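Local coordinates for putative metal binding protein (PDB 3CVG), which is of unknown function but, as a putative periplasmic metal-binding protein with a periplasmic-binding-protein fold, probably captures a small ligand or metal ion, at residues S114-L119 and R198-T203. Residues are numbered along the deposited sequence; the frame is centred on the assembly and turned at random.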
loop_
_atom_site.group_PDB
_atom_site.type_symbol
_atom_site.label_atom_id
_atom_site.label_comp_id
_atom_site.label_asym_id
_atom_site.label_seq_id
_atom_site.Cartn_x
_atom_site.Cartn_y
_atom_site.Cartn_z
ATOM N N SER A 114 -19.092 -18.018 3.033
ATOM C CA SER A 114 -20.538 -18.050 2.798
ATOM C C SER A 114 -20.962 -17.138 1.652
ATOM O O SER A 114 -22.032 -17.318 1.074
ATOM C CB SER A 114 -21.297 -17.668 4.074
ATOM O OG SER A 114 -20.824 -16.441 4.604
ATOM N N ASN A 115 -20.128 -16.147 1.343
ATOM C CA ASN A 115 -20.392 -15.229 0.244
ATOM C C ASN A 115 -21.851 -14.758 0.176
ATOM O O ASN A 115 -22.543 -14.986 -0.817
ATOM C CB ASN A 115 -19.980 -15.914 -1.072
ATOM C CG ASN A 115 -19.929 -14.961 -2.250
ATOM O OD1 ASN A 115 -19.851 -13.742 -2.081
ATOM N ND2 ASN A 115 -19.948 -15.519 -3.460
ATOM N N PRO A 116 -22.338 -14.091 1.235
ATOM C CA PRO A 116 -23.723 -13.614 1.226
ATOM C C PRO A 116 -24.049 -12.630 0.101
ATOM O O PRO A 116 -25.203 -12.551 -0.344
ATOM C CB PRO A 116 -23.894 -13.016 2.627
ATOM C CG PRO A 116 -22.484 -12.622 3.015
ATOM C CD PRO A 116 -21.693 -13.811 2.529
ATOM N N ALA A 117 -23.042 -11.893 -0.368
ATOM C CA ALA A 117 -23.240 -10.938 -1.451
ATOM C C ALA A 117 -23.283 -11.668 -2.796
ATOM O O ALA A 117 -23.561 -11.065 -3.835
ATOM C CB ALA A 117 -22.124 -9.910 -1.456
ATOM N N LYS A 118 -22.992 -12.964 -2.762
ATOM C CA LYS A 118 -23.003 -13.793 -3.966
ATOM C C LYS A 118 -22.123 -13.238 -5.088
ATOM O O LYS A 118 -22.524 -13.186 -6.252
ATOM C CB LYS A 118 -24.451 -13.977 -4.435
ATOM C CG LYS A 118 -25.302 -14.631 -3.360
ATOM C CD LYS A 118 -26.787 -14.662 -3.685
ATOM C CE LYS A 118 -27.557 -15.304 -2.528
ATOM N NZ LYS A 118 -27.215 -14.695 -1.194
ATOM N N LEU A 119 -20.910 -12.838 -4.720
ATOM C CA LEU A 119 -19.942 -12.293 -5.660
ATOM C C LEU A 119 -19.383 -13.374 -6.580
ATOM O O LEU A 119 -19.070 -14.477 -6.133
ATOM C CB LEU A 119 -18.782 -11.639 -4.904
ATOM C CG LEU A 119 -19.118 -10.478 -3.966
ATOM C CD1 LEU A 119 -17.828 -9.814 -3.512
ATOM C CD2 LEU A 119 -20.006 -9.472 -4.695
ATOM N N ARG A 198 -16.740 -12.234 9.668
ATOM C CA ARG A 198 -17.370 -12.631 8.412
ATOM C C ARG A 198 -17.791 -11.421 7.575
ATOM O O ARG A 198 -18.930 -11.330 7.120
ATOM C CB ARG A 198 -18.584 -13.532 8.670
ATOM C CG ARG A 198 -18.226 -14.868 9.307
ATOM C CD ARG A 198 -19.462 -15.738 9.480
ATOM N NE ARG A 198 -20.340 -15.200 10.513
ATOM C CZ ARG A 198 -21.595 -15.587 10.706
ATOM N NH1 ARG A 198 -22.131 -16.524 9.930
ATOM N NH2 ARG A 198 -22.312 -15.038 11.677
ATOM N N GLU A 199 -16.864 -10.490 7.375
ATOM C CA GLU A 199 -17.145 -9.300 6.585
ATOM C C GLU A 199 -16.200 -9.221 5.392
ATOM O O GLU A 199 -15.115 -9.820 5.391
ATOM C CB GLU A 199 -16.977 -8.037 7.438
ATOM C CG GLU A 199 -17.764 -8.052 8.737
ATOM C CD GLU A 199 -17.597 -6.787 9.567
ATOM O OE1 GLU A 199 -16.582 -6.066 9.412
ATOM O OE2 GLU A 199 -18.484 -6.523 10.399
ATOM N N TYR A 200 -16.623 -8.493 4.368
ATOM C CA TYR A 200 -15.787 -8.286 3.201
ATOM C C TYR A 200 -14.905 -7.094 3.550
ATOM O O TYR A 200 -15.270 -6.273 4.399
ATOM C CB TYR A 200 -16.629 -7.921 1.982
ATOM C CG TYR A 200 -17.530 -9.029 1.483
ATOM C CD1 TYR A 200 -17.186 -9.788 0.363
ATOM C CD2 TYR A 200 -18.750 -9.290 2.107
ATOM C CE1 TYR A 200 -18.040 -10.781 -0.130
ATOM C CE2 TYR A 200 -19.613 -10.277 1.623
ATOM C CZ TYR A 200 -19.253 -11.019 0.502
ATOM O OH TYR A 200 -20.118 -11.980 0.015
ATOM N N THR A 201 -13.740 -7.011 2.920
ATOM C CA THR A 201 -12.854 -5.891 3.161
ATOM C C THR A 201 -11.772 -5.818 2.099
ATOM O O THR A 201 -11.437 -6.823 1.470
ATOM C CB THR A 201 -12.159 -5.992 4.537
ATOM O OG1 THR A 201 -11.535 -4.744 4.840
ATOM C CG2 THR A 201 -11.078 -7.084 4.524
ATOM N N ILE A 202 -11.251 -4.616 1.885
ATOM C CA ILE A 202 -10.154 -4.432 0.949
ATOM C C ILE A 202 -8.939 -4.481 1.859
ATOM O O ILE A 202 -8.916 -3.830 2.906
ATOM C CB ILE A 202 -10.224 -3.068 0.233
ATOM C CG1 ILE A 202 -11.329 -3.101 -0.833
ATOM C CG2 ILE A 202 -8.876 -2.723 -0.381
ATOM C CD1 ILE A 202 -11.054 -4.027 -2.014
ATOM N N THR A 203 -7.960 -5.292 1.474
ATOM C CA THR A 203 -6.730 -5.456 2.233
ATOM C C THR A 203 -5.599 -5.513 1.199
ATOM O O THR A 203 -5.830 -5.261 0.014
ATOM C CB THR A 203 -6.776 -6.771 3.086
ATOM O OG1 THR A 203 -5.594 -6.880 3.888
ATOM C CG2 THR A 203 -6.882 -8.001 2.189
#
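Y200 drives its phenol into the type I beta turn N115-K118 and shows how a single tyrosine can tie a loop to a beta-strand in a fold of the periplasmic-binding-protein type. The turn belongs to the loop between strand 100-111 and helix 125-138; the tyrosine lies where the chain leads from the Schellman motif at R198 into strand 200-204.

Polar contacts gather at the phenol oxygen. Y200 OH donates to N115 OD1 over 2.8 Å, reaching a lone pair in the plane of the side-chain carbonyl, and the same hydroxyl accepts from A117 N at 3.0 Å, so it is used in both directions. The asparagine amide lies 61° from the ring plane, yet its OD1 sits in that plane at the ring edge. CG of N115 is anti to the backbone N (chi1 -168°), which carries the amide alongside L119. There OD1 takes a second bond from L119 N, which comes in almost square to the C=O bond and tilted 22° from its plane, while N115 ND2 donates to L119 O at 3.0 Å. With OD1 facing the N-H of L119 and ND2 facing its carbonyl, the orientation of the amide is fixed. The turn itself closes through K118 N to N115 O.

Apolar contacts flank the ring. P116 CG lies at the ring edge, 4.0 Å from Y200 CE2, and A117 CB approaches Y200 CZ obliquely at 3.6 Å. M132 of helix 125-138 touches both A117 and Y200. L119, whose side chain runs past the tyrosine in the opposite direction, brings CD1 to 3.5 Å from Y200 CE1.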